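Local coordinates for protein phytanoyl-CoA dioxygenase (Streptomyces malaysiense, PDB 6ZYL) that catalyses the beta-hydroxylation of thioholgamide as the non-heme monooxygenase ThoJ, probably with iron and 2-oxoglutarate as in its family, at residues K78-A83 and L107-T112; R164-H169 and L214-A219. One frame throughout, in Å; residues are numbered along the deposited sequence.

Contact 1: residues K78-A83 and L107-T112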
loop_
_atom_site.group_PDB
_atom_site.type_symbol
_atom_site.label_atom_id
_atom_site.label_comp_id
_atom_site.label_asym_id
_atom_site.label_seq_id
_atom_site.Cartn_x
_atom_site.Cartn_y
_atom_site.Cartn_z
ATOM N N LYS A 78 7.409 -4.470 -4.582
ATOM C CA LYS A 78 8.089 -3.488 -5.421
ATOM C C LYS A 78 7.555 -3.529 -6.850
ATOM O O LYS A 78 8.309 -3.506 -7.823
ATOM C CB LYS A 78 9.599 -3.730 -5.410
ATOM C CG LYS A 78 10.236 -3.740 -4.032
ATOM C CD LYS A 78 10.420 -2.328 -3.493
ATOM C CE LYS A 78 11.048 -2.347 -2.107
ATOM N NZ LYS A 78 11.494 -0.995 -1.669
ATOM N N ILE A 79 6.230 -3.576 -6.992
ATOM C CA ILE A 79 5.640 -3.609 -8.327
ATOM C C ILE A 79 6.105 -2.406 -9.139
ATOM O O ILE A 79 6.404 -2.519 -10.334
ATOM C CB ILE A 79 4.104 -3.659 -8.237
ATOM C CG1 ILE A 79 3.644 -4.793 -7.323
ATOM C CG2 ILE A 79 3.495 -3.825 -9.628
ATOM C CD1 ILE A 79 2.154 -4.755 -7.004
ATOM N N HIS A 80 6.189 -1.240 -8.496
ATOM C CA HIS A 80 6.518 -0.000 -9.184
ATOM C C HIS A 80 7.925 0.016 -9.764
ATOM O O HIS A 80 8.240 0.924 -10.540
ATOM C CB HIS A 80 6.354 1.177 -8.220
ATOM C CG HIS A 80 7.165 1.049 -6.965
ATOM N ND1 HIS A 80 6.882 0.121 -5.987
ATOM C CD2 HIS A 80 8.248 1.735 -6.529
ATOM C CE1 HIS A 80 7.756 0.237 -5.004
ATOM N NE2 HIS A 80 8.596 1.211 -5.306
ATOM N N LEU A 81 8.777 -0.941 -9.408
ATOM C CA LEU A 81 10.129 -0.976 -9.947
ATOM C C LEU A 81 10.225 -1.740 -11.264
ATOM O O LEU A 81 11.254 -1.630 -11.943
ATOM C CB LEU A 81 11.090 -1.599 -8.929
ATOM C CG LEU A 81 11.277 -0.860 -7.601
ATOM C CD1 LEU A 81 12.409 -1.503 -6.791
ATOM C CD2 LEU A 81 11.551 0.620 -7.804
ATOM N N VAL A 82 9.196 -2.487 -11.641
ATOM C CA VAL A 82 9.232 -3.267 -12.883
ATOM C C VAL A 82 8.060 -2.991 -13.808
ATOM O O VAL A 82 8.163 -3.276 -15.017
ATOM C CB VAL A 82 9.309 -4.777 -12.567
ATOM C CG1 VAL A 82 10.630 -5.123 -11.911
ATOM C CG2 VAL A 82 8.134 -5.197 -11.691
ATOM N N ALA A 83 6.936 -2.466 -13.329
ATOM C CA ALA A 83 5.726 -2.328 -14.130
ATOM C C ALA A 83 5.424 -0.855 -14.369
ATOM O O ALA A 83 5.319 -0.074 -13.417
ATOM C CB ALA A 83 4.537 -3.007 -13.446
ATOM N N LEU A 107 9.372 13.012 0.121
ATOM C CA LEU A 107 8.606 11.776 0.062
ATOM C C LEU A 107 9.369 10.688 -0.674
ATOM O O LEU A 107 10.088 10.959 -1.639
ATOM C CB LEU A 107 7.260 12.001 -0.637
ATOM C CG LEU A 107 6.331 13.067 -0.058
ATOM C CD1 LEU A 107 5.140 13.293 -0.983
ATOM C CD2 LEU A 107 5.865 12.670 1.331
ATOM N N LEU A 108 9.188 9.451 -0.213
ATOM C CA LEU A 108 9.711 8.271 -0.879
ATOM C C LEU A 108 8.624 7.207 -0.911
ATOM O O LEU A 108 7.767 7.151 -0.026
ATOM C CB LEU A 108 10.948 7.719 -0.166
ATOM C CG LEU A 108 12.143 8.657 -0.007
ATOM C CD1 LEU A 108 12.171 9.224 1.400
ATOM C CD2 LEU A 108 13.433 7.921 -0.325
ATOM N N VAL A 109 8.664 6.370 -1.942
ATOM C CA VAL A 109 7.806 5.194 -2.024
ATOM C C VAL A 109 8.557 4.023 -1.402
ATOM O O VAL A 109 9.623 3.629 -1.888
ATOM C CB VAL A 109 7.407 4.888 -3.475
ATOM C CG1 VAL A 109 6.647 3.568 -3.542
ATOM C CG2 VAL A 109 6.572 6.024 -4.048
ATOM N N TRP A 110 8.004 3.466 -0.328
ATOM C CA TRP A 110 8.654 2.382 0.397
ATOM C C TRP A 110 8.207 1.006 -0.073
ATOM O O TRP A 110 9.006 0.065 -0.045
ATOM C CB TRP A 110 8.384 2.535 1.897
ATOM C CG TRP A 110 9.094 1.537 2.754
ATOM C CD1 TRP A 110 10.403 1.569 3.141
ATOM C CD2 TRP A 110 8.531 0.361 3.342
ATOM N NE1 TRP A 110 10.689 0.482 3.931
ATOM C CE2 TRP A 110 9.556 -0.276 4.069
ATOM C CE3 TRP A 110 7.258 -0.218 3.320
ATOM C CZ2 TRP A 110 9.348 -1.463 4.767
ATOM C CZ3 TRP A 110 7.054 -1.395 4.013
ATOM C CH2 TRP A 110 8.094 -2.007 4.727
ATOM N N SER A 111 6.956 0.865 -0.508
ATOM C CA SER A 111 6.480 -0.408 -1.032
ATOM C C SER A 111 5.202 -0.180 -1.825
ATOM O O SER A 111 4.551 0.859 -1.704
ATOM C CB SER A 111 6.229 -1.418 0.092
ATOM O OG SER A 111 4.925 -1.262 0.628
ATOM N N THR A 112 4.859 -1.170 -2.649
ATOM C CA THR A 112 3.562 -1.228 -3.310
ATOM C C THR A 112 2.988 -2.626 -3.138
ATOM O O THR A 112 3.725 -3.614 -3.060
ATOM C CB THR A 112 3.641 -0.876 -4.806
ATOM O OG1 THR A 112 4.688 -1.622 -5.438
ATOM C CG2 THR A 112 3.889 0.619 -4.988
HETATM O O HOH W 1 10.206 1.326 -3.022
#

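Contact 2: residues R164-H169 and L214-A219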
loop_
_atom_site.group_PDB
_atom_site.type_symbol
_atom_site.label_atom_id
_atom_site.label_comp_id
_atom_site.label_asym_id
_atom_site.label_seq_id
_atom_site.Cartn_x
_atom_site.Cartn_y
_atom_site.Cartn_z
ATOM N N ARG A 164 -11.950 4.187 13.401
ATOM C CA ARG A 164 -11.584 5.585 13.596
ATOM C C ARG A 164 -10.815 5.773 14.897
ATOM O O ARG A 164 -11.205 5.256 15.948
ATOM C CB ARG A 164 -12.847 6.447 13.594
ATOM C CG ARG A 164 -12.611 7.941 13.457
ATOM C CD ARG A 164 -13.941 8.699 13.456
ATOM N NE ARG A 164 -14.459 8.914 12.105
ATOM C CZ ARG A 164 -15.542 8.324 11.609
ATOM N NH1 ARG A 164 -16.248 7.476 12.348
ATOM N NH2 ARG A 164 -15.928 8.588 10.368
ATOM N N GLY A 165 -9.710 6.508 14.815
ATOM C CA GLY A 165 -8.905 6.816 15.977
ATOM C C GLY A 165 -8.054 5.685 16.509
ATOM O O GLY A 165 -7.336 5.888 17.494
ATOM N N SER A 166 -8.092 4.508 15.887
ATOM C CA SER A 166 -7.358 3.351 16.385
ATOM C C SER A 166 -5.849 3.477 16.222
ATOM O O SER A 166 -5.129 2.551 16.612
ATOM C CB SER A 166 -7.841 2.091 15.665
ATOM O OG SER A 166 -7.677 2.218 14.260
ATOM N N HIS A 167 -5.357 4.588 15.679
ATOM C CA HIS A 167 -3.950 4.738 15.339
ATOM C C HIS A 167 -3.147 5.516 16.373
ATOM O O HIS A 167 -1.921 5.597 16.246
ATOM C CB HIS A 167 -3.820 5.463 13.995
ATOM C CG HIS A 167 -4.266 6.894 14.047
ATOM N ND1 HIS A 167 -5.546 7.259 14.405
ATOM C CD2 HIS A 167 -3.602 8.048 13.800
ATOM C CE1 HIS A 167 -5.653 8.576 14.373
ATOM N NE2 HIS A 167 -4.488 9.078 14.006
ATOM N N LEU A 168 -3.799 6.089 17.383
ATOM C CA LEU A 168 -3.161 7.130 18.180
ATOM C C LEU A 168 -2.078 6.599 19.109
ATOM O O LEU A 168 -1.269 7.392 19.602
ATOM C CB LEU A 168 -4.226 7.878 18.981
ATOM C CG LEU A 168 -5.206 8.654 18.096
ATOM C CD1 LEU A 168 -6.499 8.981 18.820
ATOM C CD2 LEU A 168 -4.544 9.930 17.573
ATOM N N HIS A 169 -2.026 5.289 19.349
ATOM C CA HIS A 169 -0.987 4.697 20.183
ATOM C C HIS A 169 -0.008 3.851 19.373
ATOM O O HIS A 169 0.659 2.974 19.931
ATOM C CB HIS A 169 -1.616 3.859 21.296
ATOM C CG HIS A 169 -2.478 4.647 22.232
ATOM N ND1 HIS A 169 -2.085 5.855 22.768
ATOM C CD2 HIS A 169 -3.713 4.401 22.727
ATOM C CE1 HIS A 169 -3.041 6.318 23.553
ATOM N NE2 HIS A 169 -4.040 5.455 23.546
ATOM N N LEU A 214 -0.414 3.854 9.164
ATOM C CA LEU A 214 0.033 2.467 9.225
ATOM C C LEU A 214 -0.343 1.788 10.537
ATOM O O LEU A 214 -0.241 0.558 10.627
ATOM C CB LEU A 214 1.545 2.388 9.016
ATOM C CG LEU A 214 2.040 2.767 7.617
ATOM C CD1 LEU A 214 3.559 2.639 7.536
ATOM C CD2 LEU A 214 1.378 1.920 6.541
ATOM N N ALA A 215 -0.767 2.549 11.545
ATOM C CA ALA A 215 -1.295 1.996 12.786
ATOM C C ALA A 215 -2.819 1.970 12.801
ATOM O O ALA A 215 -3.418 1.638 13.830
ATOM C CB ALA A 215 -0.773 2.790 13.985
ATOM N N MET A 216 -3.460 2.328 11.690
ATOM C CA MET A 216 -4.908 2.227 11.588
ATOM C C MET A 216 -5.312 0.759 11.612
ATOM O O MET A 216 -4.837 -0.037 10.795
ATOM C CB MET A 216 -5.398 2.899 10.306
ATOM C CG MET A 216 -6.842 2.587 9.937
ATOM S SD MET A 216 -8.035 3.016 11.218
ATOM C CE MET A 216 -7.530 4.689 11.613
ATOM N N ALA A 217 -6.174 0.395 12.557
ATOM C CA ALA A 217 -6.746 -0.943 12.585
ATOM C C ALA A 217 -7.809 -1.050 11.500
ATOM O O ALA A 217 -8.672 -0.174 11.380
ATOM C CB ALA A 217 -7.348 -1.246 13.955
ATOM N N HIS A 218 -7.742 -2.113 10.703
ATOM C CA HIS A 218 -8.727 -2.311 9.651
ATOM C C HIS A 218 -8.950 -3.799 9.434
ATOM O O HIS A 218 -8.138 -4.639 9.832
ATOM C CB HIS A 218 -8.306 -1.633 8.334
ATOM C CG HIS A 218 -6.953 -2.041 7.838
ATOM N ND1 HIS A 218 -6.743 -3.195 7.113
ATOM C CD2 HIS A 218 -5.745 -1.440 7.946
ATOM C CE1 HIS A 218 -5.462 -3.292 6.807
ATOM N NE2 HIS A 218 -4.834 -2.241 7.301
ATOM N N ALA A 219 -10.081 -4.110 8.804
ATOM C CA ALA A 219 -10.450 -5.473 8.461
ATOM C C ALA A 219 -11.120 -5.450 7.096
ATOM O O ALA A 219 -11.521 -4.395 6.601
ATOM C CB ALA A 219 -11.386 -6.090 9.509
#

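Contact 1: residues K78-A83 and L107-T112
Both His-80 and Thr-112 turn a side-chain branch into the space between their own backbone N and carbonyl carbon, with chi1 at 56° for the imidazole and 49° for the hydroxyl, and these rotations bring ring and hydroxyl together. Thr-112 OG1 lies at the ring edge, in its plane, hydrogen-bonded to His-80 ND1 at 2.9 Å; either may donate. Threonine suits the spot because one branch supplies the hydroxyl while the other, CG2, packs beside the ring, 3.2 Å from His-80 ND1. Val-109 CG1 rests over one face of the imidazole in a CH-pi contact, 3.8 Å from the centroid, while Leu-81 CG lies over the opposite face. The ring thus joins the loop between helices 68-72 and 84-90 to strand 107-117, an inner strand of the larger sheet of the double-stranded beta-helix expected of this dioxygenase family. Its far nitrogen meets a water: His-80 NE2 lies 2.8 Å from the oxygen, which donates to Val-109 O at 2.6 Å and accepts from Lys-78 NZ. Lysine is long enough to begin pointing away from the strand, bend at chi2 and still reach Trp-110 O, with NZ 3.2 Å away and above the carbonyl plane; a salt bridge to Glu-264 probably offsets its charge. A leucine in place of His-80 would probably leave Thr-112 OG1 without its ring partner and the water with one mate fewer.

Contact 2: residues R164-H169 and L214-A219
His-167 and Ala-215 bring their backbones to 4.6 Å between CA atoms, where a type I beta turn from Gly-165 to Leu-168 lies against the chain leading into strand 217-220. The setting is the smaller antiparallel sheet of what is probably a double-stranded beta-helix: the turn follows strand 160-162, and strand 217-220 is that strand's neighbour. Gly-165 begins the turn with a positive phi of 75°, a conformation that a residue without a side chain adopts easily.

Ser-166 carries the polar link. Its OG accepts a hydrogen bond from Ala-217 N at 2.9 Å, with an angle of 155° at the hydrogen, and is also bonded to the carbonyl oxygen of Ala-163. The hydroxyl can accept from one backbone and donate to the other, so a short serine continues the pairing just where the strand gives way to the turn. Ala-217 suits the partner position because its methyl fits beside the serine, CB to OG being 3.5 Å.

Met-216 sets out with its CB directed away from the turn, then bends at chi2 and chi3 and brings its thioether back. SD comes within 3.2 Å of Ser-166 OG, and the methyl CE follows close behind. The flexible, apolar chain can fill this bend.

His-167 leads its imidazole away from the contact, where NE2 is hydrogen-bonded to Arg-33 O, and leaves its own backbone and CB facing Ala-215. Alanine permits that approach, with 4.1 Å between the two CB atoms. Gln-129 NE2 donates to Ala-215 O, and the same oxygen receives the C-H of His-167 CA in a weaker contact of 3.5 Å.

In the fold
The contacts lie on opposite sides of the chain's centre, contact 1 about 9 Å from it and contact 2 about 15 Å, and their own centres are about 23 Å apart. They do not touch; the nearest approach, about 6 Å between atoms, is from Leu-214 to Trp-110. Contact 1 fastens a helix-linking loop to the larger sheet, whereas contact 2 ties the turn after strand 160-162 to the start of the adjoining strand 217-220 in the smaller one. The probable iron site is nearer contact 2: His-218, just beyond Ala-217, is hydrogen-bonded to Asp-130 and packs on His-128, matching the family's His-X-Asp...His triad. No metal is bound in this apo structure.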